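Local coordinates for protein CytC3 (Streptomyces, PDB 3GJA) that probably chlorinates an unactivated carbon of an amino acid tethered to a carrier protein, acting as a nonheme iron halogenase, at residues I26-I31 against P228-I233; S66-H71 against R102-P107; H80-E85 against G287-S292; T148-F153 against G255-Y260. All coordinates share one frame; numbering follows the deposited sequence.

Interaction 1 (I26-I31 against P228-I233); sequences IGPVKI and PGEAVI
Ile26 and Ile233 form an antiparallel hydrogen-bonded pair, with Ile233 N to Ile26 O at 2.8 Å, almost straight (175°), and Ile26 N to Ile233 O at 2.7 Å. Val29 and Ala231 make a second such pair, and Ile31 N reaches Gly229 O at 2.8 Å. Between the two pairs strand 26-30 holds one residue more than its partner, a beta bulge at Gly27 and the cis-linked Pro28. A side chain on Gly27 would run into Val232 CA. On the face that carries Val29 and Ala231, Val29 CG1 is anti to the carbonyl carbon (chi1 -68°) and CG2 falls between it and the backbone N, 3.3 Å from Ala231 O; Ile31 CG1 meets Ala231 CB at 3.7 Å. On the other face Glu230 runs alongside the Pro28 ring, its CD 3.9 Å from Pro28 CB, while its OE1 accepts from Lys227 N. Were Glu230 an alanine, that flank of the proline would probably be uncovered and Lys227 N left without this acceptor. Further out, Arg89 and Ile86 of helix 84-94 back the apolar face. A bulged edge strand on an antiparallel sheet results, consistent with the cupin-type beta barrel of the phytanoyl-CoA dioxygenase family.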
loop_
_atom_site.group_PDB
_atom_site.type_symbol
_atom_site.label_atom_id
_atom_site.label_comp_id
_atom_site.label_asym_id
_atom_site.label_seq_id
_atom_site.Cartn_x
_atom_site.Cartn_y
_atom_site.Cartn_z
ATOM N N ILE A 26 -1.852 -8.450 9.956
ATOM C CA ILE A 26 -0.973 -9.561 10.249
ATOM C C ILE A 26 0.431 -9.114 9.938
ATOM O O ILE A 26 0.688 -8.499 8.906
ATOM C CB ILE A 26 -1.312 -10.837 9.419
ATOM C CG1 ILE A 26 -0.410 -11.989 9.867
ATOM C CG2 ILE A 26 -1.105 -10.587 7.936
ATOM C CD1 ILE A 26 -0.696 -13.290 9.161
ATOM N N GLY A 27 1.337 -9.410 10.856
ATOM C CA GLY A 27 2.718 -9.032 10.676
ATOM C C GLY A 27 3.435 -9.207 11.995
ATOM O O GLY A 27 2.794 -9.393 13.032
ATOM N N PRO A 28 4.770 -9.147 11.988
ATOM C CA PRO A 28 5.559 -8.924 10.770
ATOM C C PRO A 28 5.692 -10.127 9.829
ATOM O O PRO A 28 5.624 -11.278 10.257
ATOM C CB PRO A 28 6.913 -8.486 11.320
ATOM C CG PRO A 28 7.008 -9.241 12.610
ATOM C CD PRO A 28 5.622 -9.082 13.189
ATOM N N VAL A 29 5.866 -9.843 8.541
ATOM C CA VAL A 29 6.077 -10.877 7.527
ATOM C C VAL A 29 7.299 -10.403 6.746
ATOM O O VAL A 29 7.395 -9.226 6.382
ATOM C CB VAL A 29 4.878 -11.038 6.555
ATOM C CG1 VAL A 29 3.680 -11.613 7.293
ATOM C CG2 VAL A 29 4.531 -9.706 5.923
ATOM N N LYS A 30 8.230 -11.316 6.503
ATOM C CA LYS A 30 9.455 -10.974 5.808
ATOM C C LYS A 30 9.315 -10.898 4.302
ATOM O O LYS A 30 8.880 -11.845 3.653
ATOM C CB LYS A 30 10.560 -11.965 6.170
ATOM C CG LYS A 30 11.914 -11.610 5.568
ATOM C CD LYS A 30 13.054 -12.335 6.267
ATOM C CE LYS A 30 12.936 -13.841 6.138
ATOM N NZ LYS A 30 14.020 -14.531 6.903
ATOM N N ILE A 31 9.692 -9.752 3.753
ATOM C CA ILE A 31 9.644 -9.542 2.316
ATOM C C ILE A 31 11.072 -9.689 1.801
ATOM O O ILE A 31 11.315 -10.330 0.786
ATOM C CB ILE A 31 9.122 -8.130 1.979
ATOM C CG1 ILE A 31 7.748 -7.914 2.635
ATOM C CG2 ILE A 31 9.078 -7.939 0.468
ATOM C CD1 ILE A 31 6.694 -8.940 2.264
ATOM N N PRO A 228 14.163 -3.668 8.850
ATOM C CA PRO A 228 14.132 -3.333 7.424
ATOM C C PRO A 228 13.812 -4.614 6.661
ATOM O O PRO A 228 14.368 -5.672 6.961
ATOM C CB PRO A 228 15.556 -2.847 7.156
ATOM C CG PRO A 228 15.970 -2.262 8.474
ATOM C CD PRO A 228 15.443 -3.272 9.465
ATOM N N GLY A 229 12.899 -4.538 5.702
ATOM C CA GLY A 229 12.570 -5.728 4.941
ATOM C C GLY A 229 11.324 -6.440 5.425
ATOM O O GLY A 229 10.788 -7.318 4.737
ATOM N N GLU A 230 10.860 -6.087 6.617
ATOM C CA GLU A 230 9.650 -6.709 7.133
ATOM C C GLU A 230 8.466 -5.826 6.792
ATOM O O GLU A 230 8.619 -4.632 6.549
ATOM C CB GLU A 230 9.721 -6.888 8.646
ATOM C CG GLU A 230 10.832 -7.800 9.106
ATOM C CD GLU A 230 10.754 -8.081 10.589
ATOM O OE1 GLU A 230 10.608 -7.115 11.375
ATOM O OE2 GLU A 230 10.844 -9.266 10.972
ATOM N N ALA A 231 7.282 -6.418 6.781
ATOM C CA ALA A 231 6.083 -5.672 6.474
ATOM C C ALA A 231 4.926 -6.097 7.353
ATOM O O ALA A 231 4.941 -7.168 7.973
ATOM C CB ALA A 231 5.702 -5.876 5.011
ATOM N N VAL A 232 3.925 -5.229 7.412
ATOM C CA VAL A 232 2.719 -5.523 8.142
ATOM C C VAL A 232 1.640 -5.403 7.073
ATOM O O VAL A 232 1.681 -4.505 6.233
ATOM C CB VAL A 232 2.467 -4.527 9.301
ATOM C CG1 VAL A 232 2.382 -3.102 8.779
ATOM C CG2 VAL A 232 1.182 -4.910 10.029
ATOM N N ILE A 233 0.705 -6.338 7.069
ATOM C CA ILE A 233 -0.366 -6.312 6.096
ATOM C C ILE A 233 -1.656 -6.038 6.846
ATOM O O ILE A 233 -1.927 -6.662 7.878
ATOM C CB ILE A 233 -0.467 -7.661 5.342
ATOM C CG1 ILE A 233 0.885 -7.985 4.686
ATOM C CG2 ILE A 233 -1.580 -7.590 4.288
ATOM C CD1 ILE A 233 0.902 -9.282 3.893
#

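Interaction 2 (S66-H71 against R102-P107); sequences SNYDRH and RSEFFP. With ACT (acetate ion), chain C.
Asp69 and Ser103 form the tight part of this contact, gripping each other by two bonds. Asp69 N donates to Ser103 O at 2.7 Å, and Ser103 N returns to Asp69 OD1 at 3.0 Å, meeting that oxygen nearly along its C-O bond. Asp69 CG lies beside its own backbone N (chi1 -54°), which turns the carboxylate back toward the strand. The Ser103 hydroxyl is held just as closely: His71 ND1 approaches Ser103 OG at 2.8 Å near the imidazole plane, and a water joins OG to Asn67 O and Arg70 N. Next to this cluster Tyr68 crosses Arg102 at a slant, planes 49° apart, and its CE2 sits over the centre of the guanidinium, 3.5 Å from Arg102 NH1; the opposite flank of the ring rests on Glu104 CB, 3.7 Å from Tyr68 CD1. With an alanine at Tyr68, that face of the guanidinium would probably be left bare and a gap opened beside Glu104 CB. Toward the partly exposed end the hold slackens. Phe105 N to Ser66 O stretches to 3.2 Å, though it stays straight, and Asn67 CB merely touches the Phe105 ring at CD1.

Arg102 NE shares a water with Asp69 OD2, NH2 goes to Gln131 and Tyr268, and Arg102 NH1 donates to the acetate O at 2.8 Å; Lys62 also bonds this ion. Asp69 OD2 in turn bonds Tyr56. The chemistry implies a loop fastened mainly by polar bonds, beside a probably positive spot that binds an acetate likely from the crystallisation liquor.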
loop_
_atom_site.group_PDB
_atom_site.type_symbol
_atom_site.label_atom_id
_atom_site.label_comp_id
_atom_site.label_asym_id
_atom_site.label_seq_id
_atom_site.Cartn_x
_atom_site.Cartn_y
_atom_site.Cartn_z
ATOM N N SER A 66 4.321 13.047 -1.384
ATOM C CA SER A 66 4.454 11.745 -0.739
ATOM C C SER A 66 4.826 10.664 -1.745
ATOM O O SER A 66 4.735 9.473 -1.460
ATOM C CB SER A 66 3.162 11.371 -0.021
ATOM O OG SER A 66 2.939 12.241 1.071
ATOM N N ASN A 67 5.259 11.097 -2.922
ATOM C CA ASN A 67 5.674 10.195 -3.988
ATOM C C ASN A 67 4.771 8.992 -4.269
ATOM O O ASN A 67 5.173 7.832 -4.121
ATOM C CB ASN A 67 7.110 9.734 -3.735
ATOM C CG ASN A 67 8.122 10.616 -4.436
ATOM O OD1 ASN A 67 8.006 10.855 -5.634
ATOM N ND2 ASN A 67 9.116 11.101 -3.701
ATOM N N TYR A 68 3.549 9.289 -4.693
ATOM C CA TYR A 68 2.568 8.266 -5.036
ATOM C C TYR A 68 2.941 7.559 -6.331
ATOM O O TYR A 68 3.483 8.168 -7.258
ATOM C CB TYR A 68 1.187 8.894 -5.253
ATOM C CG TYR A 68 0.388 9.213 -4.014
ATOM C CD1 TYR A 68 1.014 9.538 -2.803
ATOM C CD2 TYR A 68 -1.004 9.238 -4.061
ATOM C CE1 TYR A 68 0.266 9.879 -1.674
ATOM C CE2 TYR A 68 -1.762 9.577 -2.942
ATOM C CZ TYR A 68 -1.120 9.894 -1.754
ATOM O OH TYR A 68 -1.874 10.216 -0.653
ATOM N N ASP A 69 2.636 6.267 -6.367
ATOM C CA ASP A 69 2.827 5.414 -7.529
ATOM C C ASP A 69 4.153 5.441 -8.292
ATOM O O ASP A 69 4.169 5.485 -9.527
ATOM C CB ASP A 69 1.667 5.666 -8.497
ATOM C CG ASP A 69 0.314 5.486 -7.832
ATOM O OD1 ASP A 69 0.177 4.533 -7.039
ATOM O OD2 ASP A 69 -0.612 6.280 -8.102
ATOM N N ARG A 70 5.263 5.383 -7.568
ATOM C CA ARG A 70 6.564 5.375 -8.216
ATOM C C ARG A 70 6.926 3.981 -8.701
ATOM O O ARG A 70 7.960 3.788 -9.341
ATOM C CB ARG A 70 7.623 5.899 -7.267
ATOM C CG ARG A 70 7.416 7.357 -6.954
ATOM C CD ARG A 70 7.547 8.195 -8.216
ATOM N NE ARG A 70 8.436 9.302 -7.928
ATOM C CZ ARG A 70 9.627 9.476 -8.481
ATOM N NH1 ARG A 70 10.087 8.623 -9.383
ATOM N NH2 ARG A 70 10.377 10.484 -8.077
ATOM N N HIS A 71 6.072 3.009 -8.396
ATOM C CA HIS A 71 6.308 1.654 -8.860
ATOM C C HIS A 71 6.040 1.635 -10.369
ATOM O O HIS A 71 6.254 0.623 -11.037
ATOM C CB HIS A 71 5.380 0.661 -8.155
ATOM C CG HIS A 71 3.926 0.964 -8.330
ATOM N ND1 HIS A 71 3.303 2.016 -7.692
ATOM C CD2 HIS A 71 2.979 0.378 -9.102
ATOM C CE1 HIS A 71 2.036 2.065 -8.065
ATOM N NE2 HIS A 71 1.814 1.083 -8.921
ATOM N N ARG A 102 -2.127 1.361 -6.112
ATOM C CA ARG A 102 -1.381 2.480 -5.552
ATOM C C ARG A 102 -0.248 2.089 -4.604
ATOM O O ARG A 102 -0.255 1.010 -4.002
ATOM C CB ARG A 102 -2.324 3.427 -4.819
ATOM C CG ARG A 102 -1.596 4.507 -4.020
ATOM C CD ARG A 102 -2.556 5.427 -3.300
ATOM N NE ARG A 102 -3.290 6.285 -4.220
ATOM C CZ ARG A 102 -4.176 7.193 -3.827
ATOM N NH1 ARG A 102 -4.428 7.343 -2.536
ATOM N NH2 ARG A 102 -4.805 7.950 -4.715
ATOM N N SER A 103 0.728 2.987 -4.509
ATOM C CA SER A 103 1.862 2.846 -3.618
ATOM C C SER A 103 2.233 4.272 -3.206
ATOM O O SER A 103 1.981 5.234 -3.946
ATOM C CB SER A 103 3.038 2.152 -4.309
ATOM O OG SER A 103 3.781 3.049 -5.101
ATOM N N GLU A 104 2.809 4.408 -2.015
ATOM C CA GLU A 104 3.196 5.715 -1.500
ATOM C C GLU A 104 4.173 5.531 -0.355
ATOM O O GLU A 104 4.302 4.434 0.188
ATOM C CB GLU A 104 1.968 6.456 -0.991
ATOM C CG GLU A 104 1.254 5.711 0.123
ATOM C CD GLU A 104 -0.149 6.235 0.361
ATOM O OE1 GLU A 104 -0.292 7.337 0.941
ATOM O OE2 GLU A 104 -1.107 5.543 -0.050
ATOM N N PHE A 105 4.857 6.610 0.013
ATOM C CA PHE A 105 5.818 6.554 1.096
ATOM C C PHE A 105 5.275 7.192 2.363
ATOM O O PHE A 105 4.465 8.116 2.317
ATOM C CB PHE A 105 7.129 7.233 0.691
ATOM C CG PHE A 105 7.895 6.480 -0.363
ATOM C CD1 PHE A 105 7.487 6.510 -1.696
ATOM C CD2 PHE A 105 9.011 5.716 -0.017
ATOM C CE1 PHE A 105 8.179 5.789 -2.677
ATOM C CE2 PHE A 105 9.713 4.989 -0.986
ATOM C CZ PHE A 105 9.293 5.027 -2.324
ATOM N N PHE A 106 5.725 6.672 3.495
ATOM C CA PHE A 106 5.311 7.181 4.787
ATOM C C PHE A 106 6.539 7.474 5.630
ATOM O O PHE A 106 7.026 6.622 6.368
ATOM C CB PHE A 106 4.424 6.163 5.485
ATOM C CG PHE A 106 3.041 6.079 4.913
ATOM C CD1 PHE A 106 2.127 7.098 5.134
ATOM C CD2 PHE A 106 2.649 4.974 4.172
ATOM C CE1 PHE A 106 0.830 7.019 4.627
ATOM C CE2 PHE A 106 1.358 4.881 3.660
ATOM C CZ PHE A 106 0.447 5.905 3.891
ATOM N N PRO A 107 7.080 8.688 5.498
ATOM C CA PRO A 107 8.263 9.051 6.279
ATOM C C PRO A 107 7.841 9.535 7.659
ATOM O O PRO A 107 6.697 9.931 7.862
ATOM C CB PRO A 107 8.896 10.182 5.460
ATOM C CG PRO A 107 8.305 9.999 4.065
ATOM C CD PRO A 107 6.888 9.622 4.378
HETATM C C ACT C . -6.028 10.656 -1.491
HETATM O O ACT C . -5.741 9.368 -1.211
HETATM O OXT ACT C . -6.565 11.353 -0.657
HETATM C CH3 ACT C . -5.683 11.228 -2.842
HETATM O O HOH W 1 5.445 5.123 -4.939
HETATM O O HOH W 2 -3.008 5.389 -7.077
#

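Interaction 3 (H80-E85 against G287-S292); sequences HIMRPE and GAVLTS
Met82 and Thr291 make the closest apolar approach of this contact. The thioether sulfur lies against the threonine, with Met82 SD 3.7 Å from both Thr291 CA and Thr291 CG2, and the terminal methyl CE continues along the backbone toward Thr291 O. Bends at chi2 (-60°) and chi3 (-81°) curl the methionine chain and turn SD onto Thr291. Alongside, Ile81 sends CD1 to Val289 CG1 at 3.9 Å, the two side chains passing at a slant, and the same Ile81 CD1 comes within 4.2 Å of Thr291 CG2, where the side chains cross at about a right angle. Val289 CG1, Ile81 CD1 and Met82 SD close into a triangle, the sulfur 4.0 Å from Val289 CG1.

Polar contact across the segments runs through a single water. It donates to Met82 O and to Thr291 O, at 2.8 Å each, and so ties the backbone at Met82 to that at Thr291. No direct hydrogen bond spans the two segments.

Within segment 80-85 the charges pair locally. In the salt bridge between Arg83 and Glu85, Glu85 OE2 lies in the guanidinium plane of Arg83, and NH1 meets it on the syn side, somewhat out of the carboxylate plane, while Arg83 NH2 turns to Glu79. Arg83 is also the N-cap residue of helix 84-94.

Ile81 O accepts from Tyr260 OH of strand 253-262, and Met82 also touches Phe312. Val289 and Thr291 hydrogen-bond through their backbones to Cys100 and Leu98, which sets strand 289-290 beside strand 98-108; it is the outermost strand of the sheet on that side, against the junction of the two helices.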
loop_
_atom_site.group_PDB
_atom_site.type_symbol
_atom_site.label_atom_id
_atom_site.label_comp_id
_atom_site.label_asym_id
_atom_site.label_seq_id
_atom_site.Cartn_x
_atom_site.Cartn_y
_atom_site.Cartn_z
ATOM N N HIS A 80 9.103 -4.516 -6.368
ATOM C CA HIS A 80 8.596 -4.637 -5.005
ATOM C C HIS A 80 7.115 -4.999 -4.965
ATOM O O HIS A 80 6.726 -5.932 -4.272
ATOM C CB HIS A 80 8.820 -3.335 -4.223
ATOM C CG HIS A 80 8.714 -3.501 -2.737
ATOM N ND1 HIS A 80 9.781 -3.891 -1.955
ATOM C CD2 HIS A 80 7.657 -3.388 -1.898
ATOM C CE1 HIS A 80 9.384 -4.013 -0.701
ATOM N NE2 HIS A 80 8.098 -3.714 -0.638
ATOM N N ILE A 81 6.282 -4.279 -5.714
ATOM C CA ILE A 81 4.847 -4.568 -5.686
ATOM C C ILE A 81 4.479 -5.903 -6.339
ATOM O O ILE A 81 3.391 -6.432 -6.105
ATOM C CB ILE A 81 4.013 -3.400 -6.319
ATOM C CG1 ILE A 81 4.392 -3.181 -7.786
ATOM C CG2 ILE A 81 4.252 -2.112 -5.538
ATOM C CD1 ILE A 81 3.491 -3.907 -8.764
ATOM N N MET A 82 5.402 -6.454 -7.128
ATOM C CA MET A 82 5.199 -7.737 -7.810
ATOM C C MET A 82 5.704 -8.928 -6.988
ATOM O O MET A 82 5.415 -10.080 -7.304
ATOM C CB MET A 82 5.933 -7.736 -9.163
ATOM C CG MET A 82 5.309 -6.857 -10.247
ATOM S SD MET A 82 3.611 -7.370 -10.639
ATOM C CE MET A 82 3.900 -8.759 -11.768
ATOM N N ARG A 83 6.470 -8.646 -5.942
ATOM C CA ARG A 83 7.049 -9.689 -5.101
ATOM C C ARG A 83 6.130 -10.811 -4.622
ATOM O O ARG A 83 5.071 -10.568 -4.043
ATOM C CB ARG A 83 7.735 -9.046 -3.894
ATOM C CG ARG A 83 9.173 -8.688 -4.159
ATOM C CD ARG A 83 10.010 -9.948 -4.110
ATOM N NE ARG A 83 11.230 -9.820 -4.886
ATOM C CZ ARG A 83 12.272 -10.634 -4.772
ATOM N NH1 ARG A 83 12.240 -11.641 -3.905
ATOM N NH2 ARG A 83 13.348 -10.435 -5.520
ATOM N N PRO A 84 6.532 -12.071 -4.871
ATOM C CA PRO A 84 5.751 -13.241 -4.460
ATOM C C PRO A 84 5.505 -13.197 -2.954
ATOM O O PRO A 84 4.427 -13.564 -2.473
ATOM C CB PRO A 84 6.650 -14.408 -4.856
ATOM C CG PRO A 84 7.343 -13.886 -6.073
ATOM C CD PRO A 84 7.701 -12.478 -5.672
ATOM N N GLU A 85 6.520 -12.748 -2.217
ATOM C CA GLU A 85 6.430 -12.642 -0.765
ATOM C C GLU A 85 5.278 -11.724 -0.362
ATOM O O GLU A 85 4.741 -11.832 0.742
ATOM C CB GLU A 85 7.752 -12.132 -0.184
ATOM C CG GLU A 85 8.919 -13.085 -0.418
ATOM C CD GLU A 85 9.635 -12.856 -1.744
ATOM O OE1 GLU A 85 9.008 -12.375 -2.711
ATOM O OE2 GLU A 85 10.836 -13.170 -1.819
ATOM N N GLY A 287 -2.263 3.657 -14.170
ATOM C CA GLY A 287 -2.726 2.333 -14.507
ATOM C C GLY A 287 -2.616 1.447 -13.288
ATOM O O GLY A 287 -1.688 1.591 -12.498
ATOM N N ALA A 288 -3.581 0.556 -13.110
ATOM C CA ALA A 288 -3.535 -0.386 -12.008
ATOM C C ALA A 288 -2.675 -1.536 -12.544
ATOM O O ALA A 288 -2.641 -1.783 -13.752
ATOM C CB ALA A 288 -4.938 -0.878 -11.664
ATOM N N VAL A 289 -1.971 -2.227 -11.658
ATOM C CA VAL A 289 -1.110 -3.322 -12.077
ATOM C C VAL A 289 -1.670 -4.674 -11.680
ATOM O O VAL A 289 -1.962 -4.917 -10.507
ATOM C CB VAL A 289 0.305 -3.177 -11.464
ATOM C CG1 VAL A 289 1.152 -4.408 -11.789
ATOM C CG2 VAL A 289 0.976 -1.918 -12.003
ATOM N N LEU A 290 -1.823 -5.551 -12.667
ATOM C CA LEU A 290 -2.321 -6.901 -12.431
ATOM C C LEU A 290 -1.074 -7.680 -12.013
ATOM O O LEU A 290 -0.201 -7.945 -12.836
ATOM C CB LEU A 290 -2.898 -7.485 -13.729
ATOM C CG LEU A 290 -3.933 -8.620 -13.709
ATOM C CD1 LEU A 290 -3.480 -9.714 -14.656
ATOM C CD2 LEU A 290 -4.129 -9.168 -12.318
ATOM N N THR A 291 -0.996 -8.048 -10.740
ATOM C CA THR A 291 0.176 -8.743 -10.221
ATOM C C THR A 291 0.085 -10.259 -10.240
ATOM O O THR A 291 1.079 -10.948 -10.013
ATOM C CB THR A 291 0.465 -8.303 -8.779
ATOM O OG1 THR A 291 -0.552 -8.820 -7.907
ATOM C CG2 THR A 291 0.473 -6.789 -8.681
ATOM N N SER A 292 -1.108 -10.780 -10.497
ATOM C CA SER A 292 -1.309 -12.219 -10.532
ATOM C C SER A 292 -2.666 -12.539 -11.137
ATOM O O SER A 292 -3.525 -11.665 -11.241
ATOM C CB SER A 292 -1.226 -12.786 -9.121
ATOM O OG SER A 292 -2.107 -12.088 -8.266
HETATM O O HOH W 3 3.732 -11.284 -9.219
#

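Interaction 4 (T148-F153 against G255-Y260); sequences TVWTAF and GFAARY. With ACT (acetate ion), chain E.
Val149 with Ala258 and Thr151 with Phe256 are hydrogen-bonded antiparallel pairs, Val149 N lying 2.8 Å from Ala258 O, and the strand directions are 159° apart. These are two central strands of the antiparallel sheet in the cupin-type barrel. On one face the Trp150 indole spreads over Gly255, whose CA sits 3.6 Å from Trp150 CH2; a side chain there would collide with the ring. Trp150 NE1 donates to an acetate OXT at 2.6 Å. Farther along that face Thr148 CG2 lies over the guanidinium of Arg259, and Thr148 OG1 takes weak bonds from Arg259 NE and NH2, whereas NH1 forms a salt bridge with Glu104. On the opposite face Phe256 CB, placed by the backbone, lies over the face of the Phe153 ring in a CH-pi contact, 3.3 Å from Phe153 CZ, while chi1 (174°) sends the Phe256 ring on alongside, nearly parallel to the Phe153 ring but slid off it. Val149 CG2 touches Tyr260 CE1 at 3.6 Å. Two carbonyl oxygens, Val149 O and Phe256 O, are bridged by a water that donates to each at 2.7 Å and accepts from Thr151 OG1; the same hydroxyl is also hydrogen-bonded to His80 NE2.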
loop_
_atom_site.group_PDB
_atom_site.type_symbol
_atom_site.label_atom_id
_atom_site.label_comp_id
_atom_site.label_asym_id
_atom_site.label_seq_id
_atom_site.Cartn_x
_atom_site.Cartn_y
_atom_site.Cartn_z
ATOM N N THR A 148 -3.498 -3.268 2.397
ATOM C CA THR A 148 -2.292 -2.451 2.397
ATOM C C THR A 148 -1.109 -3.265 2.899
ATOM O O THR A 148 -1.195 -3.913 3.938
ATOM C CB THR A 148 -2.480 -1.215 3.321
ATOM O OG1 THR A 148 -3.643 -0.487 2.908
ATOM C CG2 THR A 148 -1.264 -0.297 3.276
ATOM N N VAL A 149 -0.017 -3.247 2.145
ATOM C CA VAL A 149 1.201 -3.949 2.526
ATOM C C VAL A 149 2.222 -2.851 2.824
ATOM O O VAL A 149 2.721 -2.189 1.915
ATOM C CB VAL A 149 1.719 -4.852 1.380
ATOM C CG1 VAL A 149 2.977 -5.596 1.823
ATOM C CG2 VAL A 149 0.642 -5.839 0.978
ATOM N N TRP A 150 2.509 -2.660 4.107
ATOM C CA TRP A 150 3.432 -1.622 4.584
ATOM C C TRP A 150 4.819 -2.218 4.853
ATOM O O TRP A 150 5.026 -2.880 5.873
ATOM C CB TRP A 150 2.870 -1.042 5.883
ATOM C CG TRP A 150 3.279 0.352 6.246
ATOM C CD1 TRP A 150 2.548 1.490 6.052
ATOM C CD2 TRP A 150 4.431 0.743 7.005
ATOM N NE1 TRP A 150 3.161 2.563 6.656
ATOM C CE2 TRP A 150 4.319 2.136 7.249
ATOM C CE3 TRP A 150 5.544 0.055 7.511
ATOM C CZ2 TRP A 150 5.276 2.851 7.977
ATOM C CZ3 TRP A 150 6.502 0.770 8.241
ATOM C CH2 TRP A 150 6.358 2.153 8.466
ATOM N N THR A 151 5.759 -1.988 3.941
ATOM C CA THR A 151 7.116 -2.501 4.096
ATOM C C THR A 151 8.017 -1.458 4.747
ATOM O O THR A 151 8.021 -0.292 4.351
ATOM C CB THR A 151 7.745 -2.890 2.730
ATOM O OG1 THR A 151 6.934 -3.881 2.086
ATOM C CG2 THR A 151 9.149 -3.465 2.927
ATOM N N ALA A 152 8.782 -1.879 5.745
ATOM C CA ALA A 152 9.700 -0.976 6.422
ATOM C C ALA A 152 10.998 -0.927 5.618
ATOM O O ALA A 152 11.678 -1.939 5.477
ATOM C CB ALA A 152 9.973 -1.475 7.834
ATOM N N PHE A 153 11.329 0.240 5.073
ATOM C CA PHE A 153 12.551 0.394 4.283
ATOM C C PHE A 153 13.681 0.752 5.233
ATOM O O PHE A 153 14.860 0.530 4.957
ATOM C CB PHE A 153 12.373 1.504 3.235
ATOM C CG PHE A 153 11.727 1.038 1.946
ATOM C CD1 PHE A 153 11.172 -0.236 1.841
ATOM C CD2 PHE A 153 11.673 1.880 0.843
ATOM C CE1 PHE A 153 10.577 -0.666 0.660
ATOM C CE2 PHE A 153 11.073 1.460 -0.352
ATOM C CZ PHE A 153 10.527 0.189 -0.442
ATOM N N GLY A 255 8.543 4.096 5.499
ATOM C CA GLY A 255 7.696 2.970 5.171
ATOM C C GLY A 255 7.221 3.108 3.734
ATOM O O GLY A 255 6.952 4.214 3.265
ATOM N N PHE A 256 7.146 1.992 3.021
ATOM C CA PHE A 256 6.680 2.011 1.643
ATOM C C PHE A 256 5.422 1.157 1.605
ATOM O O PHE A 256 5.472 -0.038 1.878
ATOM C CB PHE A 256 7.737 1.433 0.696
ATOM C CG PHE A 256 7.257 1.304 -0.728
ATOM C CD1 PHE A 256 6.896 2.436 -1.456
ATOM C CD2 PHE A 256 7.105 0.051 -1.313
ATOM C CE1 PHE A 256 6.380 2.324 -2.754
ATOM C CE2 PHE A 256 6.591 -0.079 -2.608
ATOM C CZ PHE A 256 6.226 1.066 -3.331
ATOM N N ALA A 257 4.290 1.773 1.278
ATOM C CA ALA A 257 3.032 1.042 1.243
ATOM C C ALA A 257 2.522 0.801 -0.166
ATOM O O ALA A 257 2.524 1.704 -1.006
ATOM C CB ALA A 257 1.964 1.789 2.064
ATOM N N ALA A 258 2.089 -0.432 -0.408
ATOM C CA ALA A 258 1.531 -0.840 -1.693
ATOM C C ALA A 258 0.118 -1.304 -1.362
ATOM O O ALA A 258 -0.077 -2.104 -0.443
ATOM C CB ALA A 258 2.340 -1.980 -2.281
ATOM N N ARG A 259 -0.867 -0.803 -2.103
ATOM C CA ARG A 259 -2.257 -1.146 -1.823
ATOM C C ARG A 259 -2.883 -2.022 -2.913
ATOM O O ARG A 259 -2.767 -1.742 -4.111
ATOM C CB ARG A 259 -3.033 0.159 -1.598
ATOM C CG ARG A 259 -2.110 1.240 -1.025
ATOM C CD ARG A 259 -2.816 2.433 -0.387
ATOM N NE ARG A 259 -3.410 2.070 0.891
ATOM C CZ ARG A 259 -3.303 2.783 2.007
ATOM N NH1 ARG A 259 -2.613 3.915 2.023
ATOM N NH2 ARG A 259 -3.901 2.360 3.109
ATOM N N TYR A 260 -3.536 -3.094 -2.478
ATOM C CA TYR A 260 -4.133 -4.050 -3.398
ATOM C C TYR A 260 -5.640 -4.196 -3.311
ATOM O O TYR A 260 -6.253 -3.974 -2.267
ATOM C CB TYR A 260 -3.498 -5.427 -3.205
ATOM C CG TYR A 260 -1.997 -5.420 -3.346
ATOM C CD1 TYR A 260 -1.185 -4.878 -2.346
ATOM C CD2 TYR A 260 -1.385 -5.930 -4.492
ATOM C CE1 TYR A 260 0.201 -4.841 -2.484
ATOM C CE2 TYR A 260 -0.001 -5.898 -4.641
ATOM C CZ TYR A 260 0.788 -5.349 -3.636
ATOM O OH TYR A 260 2.151 -5.289 -3.799
HETATM C C ACT E . 1.366 5.439 8.191
HETATM O O ACT E . 2.330 6.164 8.793
HETATM O OXT ACT E . 1.668 4.570 7.419
HETATM C CH3 ACT E . -0.089 5.714 8.481
HETATM O O HOH W 4 5.035 -2.391 0.636
#

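Overall arrangement
From the N terminus, segment 26-31 opens a long loop, closed by 228-233 in interaction 1. Inside it lies interaction 2, where the loop 66-71 meets strand 102-107 after a short excursion through helices. Segment 80-85 starts within that excursion and closes only at 287-292, so interaction 3 crosses both interactions 1 and 2. Interaction 4 begins after interaction 2 has closed; it nests inside the loop of interaction 3 and crosses interaction 1. Strands of interactions 1, 4 and 2 follow one another across a single sheet, with their backbones bonded between neighbours, and interaction 3 joins its far edge strand to the helices.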